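Local coordinates for putative phage capsid protein (Corynebacterium diphtheriae NCTC 13129, PDB 2R9I) that is of unknown function but, as a putative phage capsid protein seen here through part of its N-terminal region, probably belongs to a phage shell, at residues D8-R13 and A59-S64; K21-A26 and E41-I46. One frame throughout, in Å; residues are numbered along the deposited sequence.

Contact 1: residues D8-R13 and A59-S64; sequences DLLAHR and ARRGVS
In the antiparallel helical hairpin of this domain, Leu9 and Leu10 on helix 6-26 meet Arg60 and Arg61 on helix 33-71. The backbones stand well apart. Leu9 CA and Arg60 CA, the nearest pair, are 9.4 Å from each other, so long side chains must span the gap. Leu9 points toward the partner helix and crosses the Arg60 side chain at about a right angle. CD1 is modelled so close to Arg60 NE and CD that the exact spacing is doubtful; Leu9 CG sits 3.8 Å from Arg60 NE. The Arg60 chain is straight from CG to NE (chi2 -180°), which carries NE out to the leucine. Leu10 makes a second crossing, also near a right angle. Its CD2 comes within 3.7 Å of Arg61 NH2, and its CD1 within 4.1 Å of the same Arg61 NH2. The contact is apolar branch against arginine, with Leu9 buried and both arginines exposed. Leu10 also rests on Ile57, and Arg13 forms a salt bridge with Asp54 farther along the same interface. Two consecutive residues of each helix thus meet across the antiparallel hairpin, well away from its connecting loop.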
loop_
_atom_site.group_PDB
_atom_site.type_symbol
_atom_site.label_atom_id
_atom_site.label_comp_id
_atom_site.label_asym_id
_atom_site.label_seq_id
_atom_site.Cartn_x
_atom_site.Cartn_y
_atom_site.Cartn_z
ATOM N N ASP A 8 2.068 -9.408 -8.221
ATOM C CA ASP A 8 2.741 -9.480 -6.927
ATOM C C ASP A 8 2.555 -8.191 -6.137
ATOM O O ASP A 8 2.380 -8.227 -4.902
ATOM C CB ASP A 8 4.246 -9.732 -7.104
ATOM C CG ASP A 8 4.562 -11.074 -7.782
ATOM O OD1 ASP A 8 4.220 -12.143 -7.219
ATOM O OD2 ASP A 8 5.185 -11.054 -8.878
ATOM N N LEU A 9 2.623 -7.064 -6.853
ATOM C CA LEU A 9 2.408 -5.750 -6.275
ATOM C C LEU A 9 1.008 -5.622 -5.692
ATOM O O LEU A 9 0.823 -5.013 -4.649
ATOM C CB LEU A 9 2.611 -4.663 -7.323
ATOM C CG LEU A 9 4.009 -4.079 -7.507
ATOM C CD1 LEU A 9 3.908 -2.908 -8.443
ATOM C CD2 LEU A 9 4.628 -3.627 -6.183
ATOM N N LEU A 10 0.027 -6.202 -6.370
ATOM C CA LEU A 10 -1.342 -6.141 -5.918
ATOM C C LEU A 10 -1.533 -7.021 -4.688
ATOM O O LEU A 10 -2.206 -6.602 -3.741
ATOM C CB LEU A 10 -2.306 -6.526 -7.047
ATOM C CG LEU A 10 -2.338 -5.581 -8.269
ATOM C CD1 LEU A 10 -2.978 -6.245 -9.524
ATOM C CD2 LEU A 10 -3.052 -4.284 -7.929
ATOM N N ALA A 11 -0.930 -8.214 -4.685
ATOM C CA ALA A 11 -0.985 -9.073 -3.504
ATOM C C ALA A 11 -0.305 -8.381 -2.311
ATOM O O ALA A 11 -0.816 -8.406 -1.171
ATOM C CB ALA A 11 -0.353 -10.432 -3.772
ATOM N N HIS A 12 0.842 -7.764 -2.599
ATOM C CA HIS A 12 1.642 -7.064 -1.603
ATOM C C HIS A 12 0.850 -5.928 -0.982
ATOM O O HIS A 12 0.808 -5.794 0.252
ATOM C CB HIS A 12 2.921 -6.530 -2.241
ATOM C CG HIS A 12 3.824 -5.830 -1.281
ATOM N ND1 HIS A 12 4.495 -6.490 -0.271
ATOM C CD2 HIS A 12 4.159 -4.525 -1.164
ATOM C CE1 HIS A 12 5.222 -5.623 0.413
ATOM N NE2 HIS A 12 5.034 -4.422 -0.107
ATOM N N ARG A 13 0.221 -5.119 -1.832
ATOM C CA ARG A 13 -0.636 -4.026 -1.355
ATOM C C ARG A 13 -1.730 -4.543 -0.425
ATOM O O ARG A 13 -1.962 -4.002 0.644
ATOM C CB ARG A 13 -1.289 -3.294 -2.531
ATOM C CG ARG A 13 -1.761 -1.895 -2.190
ATOM C CD ARG A 13 -3.238 -1.862 -1.831
ATOM N NE ARG A 13 -3.656 -0.477 -1.700
ATOM C CZ ARG A 13 -4.764 -0.065 -1.093
ATOM N NH1 ARG A 13 -5.002 1.241 -1.037
ATOM N NH2 ARG A 13 -5.634 -0.930 -0.542
ATOM N N ALA A 59 2.200 3.544 -11.411
ATOM C CA ALA A 59 3.312 3.600 -12.338
ATOM C C ALA A 59 3.311 2.401 -13.280
ATOM O O ALA A 59 3.427 2.580 -14.488
ATOM C CB ALA A 59 4.632 3.699 -11.603
ATOM N N ARG A 60 3.163 1.183 -12.757
ATOM C CA ARG A 60 3.173 0.007 -13.638
ATOM C C ARG A 60 2.004 0.007 -14.592
ATOM O O ARG A 60 2.189 -0.321 -15.751
ATOM C CB ARG A 60 3.224 -1.328 -12.875
ATOM C CG ARG A 60 4.531 -1.548 -12.165
ATOM C CD ARG A 60 4.581 -2.879 -11.414
ATOM N NE ARG A 60 5.841 -2.985 -10.678
ATOM C CZ ARG A 60 6.999 -3.386 -11.215
ATOM N NH1 ARG A 60 8.095 -3.430 -10.467
ATOM N NH2 ARG A 60 7.071 -3.744 -12.495
ATOM N N ARG A 61 0.806 0.357 -14.121
ATOM C CA ARG A 61 -0.368 0.344 -14.994
ATOM C C ARG A 61 -0.250 1.425 -16.050
ATOM O O ARG A 61 -0.426 1.160 -17.243
ATOM C CB ARG A 61 -1.653 0.527 -14.211
ATOM C CG ARG A 61 -2.324 -0.768 -13.866
ATOM C CD ARG A 61 -3.347 -0.527 -12.768
ATOM N NE ARG A 61 -3.953 -1.768 -12.278
ATOM C CZ ARG A 61 -4.630 -1.866 -11.135
ATOM N NH1 ARG A 61 -4.777 -0.800 -10.349
ATOM N NH2 ARG A 61 -5.153 -3.031 -10.767
ATOM N N GLY A 62 0.078 2.629 -15.596
ATOM C CA GLY A 62 0.263 3.771 -16.471
ATOM C C GLY A 62 1.289 3.564 -17.578
ATOM O O GLY A 62 1.022 3.907 -18.736
ATOM N N VAL A 63 2.454 3.007 -17.243
ATOM C CA VAL A 63 3.507 2.851 -18.235
ATOM C C VAL A 63 3.071 1.986 -19.396
ATOM O O VAL A 63 3.386 2.303 -20.541
ATOM C CB VAL A 63 4.806 2.303 -17.657
ATOM C CG1 VAL A 63 5.553 1.475 -18.700
ATOM C CG2 VAL A 63 5.673 3.441 -17.164
ATOM N N SER A 64 2.349 0.907 -19.138
ATOM C CA SER A 64 1.899 0.124 -20.278
ATOM C C SER A 64 0.691 0.770 -20.998
ATOM O O SER A 64 0.537 0.584 -22.215
ATOM C CB SER A 64 1.694 -1.360 -19.936
ATOM O OG SER A 64 0.610 -1.519 -19.057
#

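Contact 2: residues K21-A26 and E41-I46; sequences KRARSA and ENVKSI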
loop_
_atom_site.group_PDB
_atom_site.type_symbol
_atom_site.label_atom_id
_atom_site.label_comp_id
_atom_site.label_asym_id
_atom_site.label_seq_id
_atom_site.Cartn_x
_atom_site.Cartn_y
_atom_site.Cartn_z
ATOM N N LYS A 21 -4.782 -3.367 9.170
ATOM C CA LYS A 21 -6.030 -3.608 9.874
ATOM C C LYS A 21 -5.888 -4.493 11.115
ATOM O O LYS A 21 -6.464 -4.164 12.146
ATOM C CB LYS A 21 -7.075 -4.151 8.924
ATOM C CG LYS A 21 -7.485 -3.132 7.902
ATOM C CD LYS A 21 -8.527 -3.724 7.005
ATOM C CE LYS A 21 -8.943 -2.728 5.964
ATOM N NZ LYS A 21 -9.964 -3.356 5.093
ATOM N N ARG A 22 -5.134 -5.596 11.039
ATOM C CA ARG A 22 -4.879 -6.414 12.236
ATOM C C ARG A 22 -4.209 -5.509 13.241
ATOM O O ARG A 22 -4.525 -5.557 14.421
ATOM C CB ARG A 22 -4.053 -7.683 11.956
ATOM C CG ARG A 22 -4.823 -8.749 11.081
ATOM C CD ARG A 22 -4.063 -10.081 10.712
ATOM N NE ARG A 22 -4.924 -10.945 9.875
ATOM C CZ ARG A 22 -4.581 -12.123 9.319
ATOM N NH1 ARG A 22 -3.368 -12.667 9.495
ATOM N NH2 ARG A 22 -5.469 -12.786 8.573
ATOM N N ALA A 23 -3.348 -4.617 12.774
ATOM C CA ALA A 23 -2.665 -3.734 13.701
ATOM C C ALA A 23 -3.597 -2.754 14.398
ATOM O O ALA A 23 -3.447 -2.547 15.609
ATOM C CB ALA A 23 -1.496 -3.015 13.044
ATOM N N ARG A 24 -4.549 -2.157 13.675
ATOM C CA ARG A 24 -5.429 -1.161 14.323
ATOM C C ARG A 24 -6.527 -1.814 15.160
ATOM O O ARG A 24 -7.021 -1.216 16.117
ATOM C CB ARG A 24 -5.907 -0.047 13.367
ATOM C CG ARG A 24 -7.369 0.014 12.994
ATOM C CD ARG A 24 -8.036 1.290 13.531
ATOM N NE ARG A 24 -8.304 1.146 14.965
ATOM C CZ ARG A 24 -9.219 1.818 15.675
ATOM N NH1 ARG A 24 -10.002 2.740 15.121
ATOM N NH2 ARG A 24 -9.357 1.555 16.966
ATOM N N SER A 25 -6.901 -3.036 14.795
ATOM C CA SER A 25 -7.813 -3.833 15.608
ATOM C C SER A 25 -7.211 -4.133 16.977
ATOM O O SER A 25 -7.923 -4.186 17.980
ATOM C CB SER A 25 -8.167 -5.137 14.892
ATOM O OG SER A 25 -9.181 -4.929 13.925
ATOM N N ALA A 26 -5.897 -4.328 17.012
ATOM C CA ALA A 26 -5.209 -4.693 18.244
ATOM C C ALA A 26 -5.223 -3.542 19.244
ATOM O O ALA A 26 -5.118 -3.756 20.452
ATOM C CB ALA A 26 -3.780 -5.121 17.946
ATOM N N GLU A 41 1.908 4.498 15.939
ATOM C CA GLU A 41 3.093 4.823 15.169
ATOM C C GLU A 41 3.316 3.742 14.107
ATOM O O GLU A 41 3.533 4.033 12.941
ATOM C CB GLU A 41 4.279 4.929 16.119
ATOM C CG GLU A 41 5.263 6.042 15.787
ATOM C CD GLU A 41 4.584 7.383 15.481
ATOM O OE1 GLU A 41 3.757 7.818 16.314
ATOM O OE2 GLU A 41 4.887 8.000 14.416
ATOM N N ASN A 42 3.210 2.487 14.514
ATOM C CA ASN A 42 3.356 1.361 13.602
ATOM C C ASN A 42 2.328 1.332 12.477
ATOM O O ASN A 42 2.655 1.053 11.327
ATOM C CB ASN A 42 3.252 0.071 14.383
ATOM C CG ASN A 42 4.287 -0.036 15.480
ATOM O OD1 ASN A 42 4.153 -0.896 16.333
ATOM N ND2 ASN A 42 5.320 0.818 15.465
ATOM N N VAL A 43 1.081 1.632 12.794
ATOM C CA VAL A 43 0.055 1.704 11.757
ATOM C C VAL A 43 0.335 2.821 10.750
ATOM O O VAL A 43 0.209 2.609 9.546
ATOM C CB VAL A 43 -1.378 1.857 12.361
ATOM C CG1 VAL A 43 -2.425 1.987 11.267
ATOM C CG2 VAL A 43 -1.700 0.693 13.251
ATOM N N LYS A 44 0.702 4.010 11.229
ATOM C CA LYS A 44 1.056 5.125 10.330
ATOM C C LYS A 44 2.192 4.742 9.353
ATOM O O LYS A 44 2.231 5.212 8.207
ATOM C CB LYS A 44 1.451 6.350 11.142
ATOM C CG LYS A 44 0.310 7.119 11.732
ATOM C CD LYS A 44 0.905 8.245 12.559
ATOM C CE LYS A 44 0.079 9.523 12.511
ATOM N NZ LYS A 44 -0.992 9.480 13.541
ATOM N N SER A 45 3.083 3.862 9.811
ATOM C CA SER A 45 4.202 3.372 9.001
ATOM C C SER A 45 3.826 2.356 7.943
ATOM O O SER A 45 4.350 2.380 6.839
ATOM C CB SER A 45 5.277 2.773 9.886
ATOM O OG SER A 45 6.231 3.789 10.135
ATOM N N ILE A 46 2.952 1.434 8.307
ATOM C CA ILE A 46 2.417 0.488 7.358
ATOM C C ILE A 46 1.591 1.261 6.361
ATOM O O ILE A 46 1.771 1.077 5.163
ATOM C CB ILE A 46 1.582 -0.579 8.045
ATOM C CG1 ILE A 46 2.487 -1.433 8.949
ATOM C CG2 ILE A 46 0.886 -1.430 7.016
ATOM C CD1 ILE A 46 1.695 -2.463 9.781
#
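Val43 has CG1 anti to its own backbone N (chi1 178°), which leaves CG2 anti to the carbonyl carbon and reaching across to Ala23. Valines in helices commonly adopt this rotamer. Ala23 has only its CB to offer, and that CB points toward helix 33-71. Val43 CG2 meets the flank of the Ala23 CB methyl at 3.7 Å, an apolar methyl-to-methyl contact. The small alanine lets the helices come near: Ala23 CA and Val43 CA are 6.4 Å apart. The same Val43 CG2 also lies against the backbone just after Ala23, 4.1 Å from Arg24 N. Arg24 adds its CB at the margin, 4.3 Å from Val43 CG2. Its longer chain then leads away from helix 33-71, so the charged end does not join the contact. Ile46 follows Val43 along helix 33-71 and also points toward helix 6-26. It touches Ser19 and Ala20, about one turn before Ala23, and continues the line of contact between the helices. The backbones are held as helix by bonds such as Ser25 N to Lys21 O at 2.9 Å and Ile46 N to Asn42 O at 3.1 Å. None of the touching residues is buried, so this is a surface contact. Here an alanine-valine contact beside the connecting loop brings the two helices near, in an antiparallel helical hairpin.

How the contacts relate
Both contacts join the same two elements, helix 6-26 and helix 33-71. Their centres are about 23 Å apart, and their nearest atoms about 7 Å, so they do not touch. They lie on opposite sides of the chain's centre. Along the chain the order is 8-13, 21-26, 41-46, 59-64. Contact 2 therefore falls between the two segments of contact 1 and sits near the turn, while contact 1 lies toward the open end. This order is that of an antiparallel hairpin. The helices are closer at contact 2 than at contact 1. The contacts lie near the two ends of helix 6-26, which packs along the middle of the longer helix 33-71.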